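Local coordinates for protein prophage lambdalm01, antigen B (Listeria monocytogenes, PDB 4ACV) that probably acts as a prophage tail terminator, a protein expected to assemble as a ring of six subunits that caps the end of the phage tail tube once it has reached full length, at residues 36-41 with 62-67; 42-47 with 57-62. All coordinates share one frame; numbering follows the deposited sequence.

Contact 1 (36-41 with 62-67); sequences PTTMIE and IHHYTN
Met-39 and His-63 pair near the open end of an antiparallel beta hairpin, strands 37-48 and 55-66, within the antiparallel sheet of this probable tail terminator. Each gives and takes one backbone bond, His-63 N to Met-39 O at 2.7 Å and Met-39 N to His-63 O at 2.9 Å; Thr-37 and Tyr-65 repeat the double exchange. On one face the imidazole of His-63 is held at both nitrogens: NE2 donates to Glu-41 OE1 (2.7 Å, nearly straight at 170°), while ND1 is bonded to His-112. With CG anti to the backbone N (chi1 -176°) and an extended chain, Glu-41 brings its carboxylate to the ring edge. OE1 lies in the ring plane, yet NE2 meets it from above the carboxylate plane. Met-39 bends at its thioether, and CE packs 3.6 Å from Tyr-65 CE1. The other face carries Ile-40, whose CG1 lies alongside Ile-62 CD1, and a second histidine with both nitrogens engaged: NE2 of His-64 bonds Asp-70, and its ND1 shares a hydrogen bond of 2.9 Å with Thr-38 OG1, which sits at the imidazole edge near the ring plane.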
loop_
_atom_site.group_PDB
_atom_site.type_symbol
_atom_site.label_atom_id
_atom_site.label_comp_id
_atom_site.label_asym_id
_atom_site.label_seq_id
_atom_site.Cartn_x
_atom_site.Cartn_y
_atom_site.Cartn_z
ATOM N N PRO B 36 1.195 14.009 29.345
ATOM C CA PRO B 36 2.422 14.408 28.647
ATOM C C PRO B 36 3.555 13.384 28.817
ATOM O O PRO B 36 3.697 12.763 29.864
ATOM C CB PRO B 36 2.771 15.755 29.291
ATOM C CG PRO B 36 1.432 16.305 29.734
ATOM C CD PRO B 36 0.621 15.103 30.149
ATOM N N THR B 37 4.345 13.208 27.765
ATOM C CA THR B 37 5.429 12.242 27.770
ATOM C C THR B 37 6.214 12.337 26.471
ATOM O O THR B 37 5.710 12.827 25.449
ATOM C CB THR B 37 4.915 10.790 27.955
ATOM O OG1 THR B 37 6.020 9.878 27.931
ATOM C CG2 THR B 37 3.930 10.402 26.853
ATOM N N THR B 38 7.456 11.875 26.518
ATOM C CA THR B 38 8.283 11.805 25.325
ATOM C C THR B 38 8.800 10.397 25.130
ATOM O O THR B 38 9.428 9.823 26.026
ATOM C CB THR B 38 9.457 12.763 25.407
ATOM O OG1 THR B 38 8.963 14.073 25.723
ATOM C CG2 THR B 38 10.203 12.782 24.064
ATOM N N MET B 39 8.536 9.860 23.943
ATOM C CA MET B 39 8.810 8.470 23.615
ATOM C C MET B 39 9.523 8.384 22.292
ATOM O O MET B 39 9.262 9.170 21.389
ATOM C CB MET B 39 7.495 7.682 23.498
ATOM C CG MET B 39 6.796 7.413 24.807
ATOM S SD MET B 39 5.151 6.712 24.557
ATOM C CE MET B 39 4.581 7.712 23.181
ATOM N N ILE B 40 10.408 7.405 22.171
ATOM C CA ILE B 40 11.014 7.073 20.883
ATOM C C ILE B 40 10.361 5.820 20.340
ATOM O O ILE B 40 10.316 4.793 21.011
ATOM C CB ILE B 40 12.532 6.831 20.992
ATOM C CG1 ILE B 40 13.168 7.878 21.908
ATOM C CG2 ILE B 40 13.166 6.856 19.609
ATOM C CD1 ILE B 40 14.642 7.665 22.176
ATOM N N GLU B 41 9.838 5.911 19.126
ATOM C CA GLU B 41 9.267 4.746 18.473
ATOM C C GLU B 41 10.197 4.248 17.369
ATOM O O GLU B 41 10.381 4.917 16.355
ATOM C CB GLU B 41 7.906 5.079 17.883
ATOM C CG GLU B 41 7.215 3.882 17.271
ATOM C CD GLU B 41 6.142 4.277 16.276
ATOM O OE1 GLU B 41 6.066 5.465 15.903
ATOM O OE2 GLU B 41 5.375 3.395 15.860
ATOM N N ILE B 62 10.276 10.359 17.124
ATOM C CA ILE B 62 10.105 10.902 18.460
ATOM C C ILE B 62 8.675 11.379 18.635
ATOM O O ILE B 62 8.199 12.206 17.859
ATOM C CB ILE B 62 11.053 12.069 18.730
ATOM C CG1 ILE B 62 12.501 11.617 18.555
ATOM C CG2 ILE B 62 10.818 12.618 20.133
ATOM C CD1 ILE B 62 12.911 10.519 19.519
ATOM N N HIS B 63 7.998 10.836 19.648
ATOM C CA HIS B 63 6.641 11.240 19.997
ATOM C C HIS B 63 6.650 12.156 21.206
ATOM O O HIS B 63 6.980 11.729 22.303
ATOM C CB HIS B 63 5.773 10.019 20.291
ATOM C CG HIS B 63 5.543 9.148 19.101
ATOM N ND1 HIS B 63 4.494 9.340 18.230
ATOM C CD2 HIS B 63 6.236 8.083 18.625
ATOM C CE1 HIS B 63 4.542 8.426 17.279
ATOM N NE2 HIS B 63 5.590 7.653 17.498
ATOM N N HIS B 64 6.287 13.415 20.992
ATOM C CA HIS B 64 6.272 14.422 22.051
ATOM C C HIS B 64 4.834 14.869 22.353
ATOM O O HIS B 64 4.244 15.639 21.591
ATOM C CB HIS B 64 7.142 15.618 21.633
ATOM C CG HIS B 64 7.458 16.573 22.742
ATOM N ND1 HIS B 64 7.973 16.166 23.957
ATOM C CD2 HIS B 64 7.366 17.924 22.810
ATOM C CE1 HIS B 64 8.169 17.222 24.728
ATOM N NE2 HIS B 64 7.813 18.301 24.055
ATOM N N TYR B 65 4.274 14.366 23.455
ATOM C CA TYR B 65 2.930 14.756 23.901
ATOM C C TYR B 65 2.998 15.810 24.991
ATOM O O TYR B 65 3.684 15.633 25.991
ATOM C CB TYR B 65 2.163 13.561 24.466
ATOM C CG TYR B 65 1.862 12.465 23.487
ATOM C CD1 TYR B 65 2.816 11.503 23.181
ATOM C CD2 TYR B 65 0.611 12.369 22.887
ATOM C CE1 TYR B 65 2.535 10.475 22.288
ATOM C CE2 TYR B 65 0.321 11.350 21.999
ATOM C CZ TYR B 65 1.288 10.402 21.702
ATOM O OH TYR B 65 1.013 9.377 20.819
ATOM N N THR B 66 2.254 16.890 24.814
ATOM C CA THR B 66 2.242 17.976 25.779
ATOM C C THR B 66 0.823 18.497 25.932
ATOM O O THR B 66 -0.022 18.282 25.065
ATOM C CB THR B 66 3.128 19.124 25.304
ATOM O OG1 THR B 66 2.852 19.376 23.924
ATOM C CG2 THR B 66 4.587 18.758 25.454
ATOM N N ASN B 67 0.569 19.181 27.040
ATOM C CA ASN B 67 -0.731 19.799 27.287
ATOM C C ASN B 67 -1.117 20.844 26.238
ATOM O O ASN B 67 -2.297 21.146 26.047
ATOM C CB ASN B 67 -0.736 20.444 28.667
ATOM C CG ASN B 67 -0.798 19.431 29.770
ATOM O OD1 ASN B 67 -0.306 19.666 30.873
ATOM N ND2 ASN B 67 -1.402 18.283 29.480
#

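Contact 2 (42-47 with 57-62)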
loop_
_atom_site.group_PDB
_atom_site.type_symbol
_atom_site.label_atom_id
_atom_site.label_comp_id
_atom_site.label_asym_id
_atom_site.label_seq_id
_atom_site.Cartn_x
_atom_site.Cartn_y
_atom_site.Cartn_z
ATOM N N MET B 42 10.781 3.073 17.571
ATOM C CA MET B 42 11.593 2.450 16.539
ATOM C C MET B 42 10.672 1.945 15.439
ATOM O O MET B 42 9.576 1.471 15.705
ATOM C CB MET B 42 12.428 1.305 17.128
ATOM C CG MET B 42 13.424 0.650 16.169
ATOM S SD MET B 42 14.846 1.665 15.611
ATOM C CE MET B 42 15.267 2.527 17.090
ATOM N N ILE B 43 11.107 2.069 14.197
ATOM C CA ILE B 43 10.262 1.688 13.069
ATOM C C ILE B 43 10.873 0.544 12.248
ATOM O O ILE B 43 10.301 -0.535 12.172
ATOM C CB ILE B 43 9.974 2.903 12.174
ATOM C CG1 ILE B 43 9.249 3.989 12.986
ATOM C CG2 ILE B 43 9.181 2.487 10.944
ATOM C CD1 ILE B 43 9.417 5.385 12.407
ATOM N N ASP B 44 12.037 0.775 11.649
ATOM C CA ASP B 44 12.639 -0.242 10.799
ATOM C C ASP B 44 14.145 -0.065 10.617
ATOM O O ASP B 44 14.732 0.856 11.163
ATOM C CB ASP B 44 11.897 -0.352 9.449
ATOM C CG ASP B 44 12.037 0.903 8.570
ATOM O OD1 ASP B 44 12.886 1.772 8.858
ATOM O OD2 ASP B 44 11.292 1.012 7.571
ATOM N N GLN B 45 14.761 -0.963 9.860
ATOM C CA GLN B 45 16.207 -0.992 9.709
ATOM C C GLN B 45 16.516 -1.696 8.395
ATOM O O GLN B 45 15.882 -2.698 8.068
ATOM C CB GLN B 45 16.833 -1.728 10.901
ATOM C CG GLN B 45 18.354 -1.737 10.982
ATOM C CD GLN B 45 18.851 -2.527 12.205
ATOM O OE1 GLN B 45 18.101 -2.756 13.153
ATOM N NE2 GLN B 45 20.110 -2.942 12.180
ATOM N N GLU B 46 17.479 -1.166 7.645
ATOM C CA GLU B 46 17.823 -1.687 6.318
ATOM C C GLU B 46 19.312 -1.530 6.038
ATOM O O GLU B 46 19.936 -0.560 6.473
ATOM C CB GLU B 46 17.063 -0.917 5.225
ATOM C CG GLU B 46 15.551 -1.038 5.280
ATOM C CD GLU B 46 15.061 -2.439 4.928
ATOM O OE1 GLU B 46 15.859 -3.231 4.369
ATOM O OE2 GLU B 46 13.880 -2.747 5.210
ATOM N N GLU B 47 19.885 -2.451 5.280
ATOM C CA GLU B 47 21.235 -2.218 4.790
ATOM C C GLU B 47 21.272 -1.104 3.739
ATOM O O GLU B 47 20.313 -0.871 3.014
ATOM C CB GLU B 47 21.855 -3.502 4.258
ATOM C CG GLU B 47 21.997 -4.562 5.332
ATOM C CD GLU B 47 23.073 -5.564 5.002
ATOM O OE1 GLU B 47 23.172 -5.960 3.819
ATOM O OE2 GLU B 47 23.828 -5.941 5.924
ATOM N N LYS B 57 20.764 1.791 7.645
ATOM C CA LYS B 57 19.841 2.868 7.988
ATOM C C LYS B 57 18.863 2.402 9.041
ATOM O O LYS B 57 18.240 1.357 8.896
ATOM C CB LYS B 57 19.056 3.342 6.766
ATOM C CG LYS B 57 19.880 4.073 5.732
ATOM C CD LYS B 57 19.019 4.553 4.572
ATOM C CE LYS B 57 19.838 5.355 3.564
ATOM N NZ LYS B 57 18.963 6.137 2.639
ATOM N N TYR B 58 18.722 3.192 10.096
ATOM C CA TYR B 58 17.698 2.944 11.099
ATOM C C TYR B 58 16.694 4.090 11.088
ATOM O O TYR B 58 17.064 5.274 11.035
ATOM C CB TYR B 58 18.306 2.848 12.502
ATOM C CG TYR B 58 19.403 1.815 12.705
ATOM C CD1 TYR B 58 20.639 1.937 12.078
ATOM C CD2 TYR B 58 19.221 0.748 13.575
ATOM C CE1 TYR B 58 21.654 1.003 12.289
ATOM C CE2 TYR B 58 20.231 -0.179 13.801
ATOM C CZ TYR B 58 21.442 -0.047 13.156
ATOM O OH TYR B 58 22.429 -0.978 13.382
ATOM N N ARG B 59 15.419 3.735 11.161
ATOM C CA ARG B 59 14.360 4.728 11.237
ATOM C C ARG B 59 13.602 4.648 12.559
ATOM O O ARG B 59 13.254 3.573 13.044
ATOM C CB ARG B 59 13.414 4.604 10.050
ATOM C CG ARG B 59 14.093 4.913 8.728
ATOM C CD ARG B 59 13.186 4.737 7.500
ATOM N NE ARG B 59 14.030 4.439 6.346
ATOM C CZ ARG B 59 14.222 3.221 5.838
ATOM N NH1 ARG B 59 13.583 2.168 6.342
ATOM N NH2 ARG B 59 15.037 3.059 4.803
ATOM N N PHE B 60 13.359 5.804 13.150
ATOM C CA PHE B 60 12.597 5.859 14.382
ATOM C C PHE B 60 11.915 7.213 14.434
ATOM O O PHE B 60 12.242 8.120 13.660
ATOM C CB PHE B 60 13.518 5.642 15.591
ATOM C CG PHE B 60 14.616 6.654 15.694
ATOM C CD1 PHE B 60 14.377 7.898 16.278
ATOM C CD2 PHE B 60 15.882 6.379 15.194
ATOM C CE1 PHE B 60 15.382 8.849 16.372
ATOM C CE2 PHE B 60 16.897 7.326 15.285
ATOM C CZ PHE B 60 16.645 8.565 15.881
ATOM N N ALA B 61 10.961 7.349 15.340
ATOM C CA ALA B 61 10.222 8.597 15.472
ATOM C C ALA B 61 10.216 9.052 16.919
ATOM O O ALA B 61 10.163 8.232 17.841
ATOM C CB ALA B 61 8.784 8.425 14.962
ATOM N N ILE B 62 10.276 10.359 17.124
ATOM C CA ILE B 62 10.105 10.902 18.460
ATOM C C ILE B 62 8.675 11.379 18.635
ATOM O O ILE B 62 8.199 12.206 17.859
ATOM C CB ILE B 62 11.053 12.069 18.730
ATOM C CG1 ILE B 62 12.501 11.617 18.555
ATOM C CG2 ILE B 62 10.818 12.618 20.133
ATOM C CD1 ILE B 62 12.911 10.519 19.519
#
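Asp-44 sets its CG between its own backbone N and carbonyl carbon (chi1 66°), and Arg-59 runs extended from CG to NE; together these torsions carry the carboxylate across the arginine chain to NH1. The salt bridge is short, 2.6 Å from Asp-44 OD1 to Arg-59 NH1, but its hydrogen bond is bent to 136° and weak. The carboxylate meets the edge of the guanidinium with the two planes turned 77° apart. NE of Arg-59 is held by a further acid, Glu-118, which also pairs with Lys-57, so the guanidinium has two carboxylate partners, which would probably favour its charge. In the backbone at this pair, the antiparallel hairpin carries a classic beta bulge: Ile-43 and Asp-44 both face Arg-59, whose carbonyl O accepts Ile-43 N at 2.9 Å and, weakly, Asp-44 N at 3.4 Å. Beyond the bulge the regular ladder resumes, with Arg-59 N donating to Asp-44 O and Glu-46 exchanging two backbone bonds with Lys-57. On the opposite face of the sheet Gln-45 lies alongside Tyr-58. Its CG makes a CH-pi contact over the ring face, 3.9 Å from the centroid and offset toward the rim. Glu-56 and the carbonyl of Leu-4 take the amide nitrogen, and Leu-4 O also bonds Tyr-58 OH. Asp-44 and Gln-45 pair with a strand of a neighbouring subunit, continuing the sheet across the interface. Near the bulge, Met-42 CE packs 3.9 Å from Phe-60 CB.

Contacts 1 and 2 are successive lengths of one hairpin, strands 37-48 and 55-66, with centres about 17 Å apart. Along the chain the order is 36-41, 42-47, 57-62 and 62-67: contact 2 lies nearer the hairpin turn, contact 1 at the far ends of the strands, and Ile-62 belongs to both. At the join Glu-41 N probably bonds Ala-61 O (2.7 Å), and Ile-40 CG2 packs on Phe-60 CD1. Strand 110-122 flanks 55-66 along both contacts. Helix 71-82 covers part of contact 1, whereas helix 6-19 packs on contact 2. Within the six-chain assembly another subunit reaches contact 2 but not contact 1, so the turn-side half of the hairpin takes part in subunit assembly, while contact 1 is packed within its own subunit.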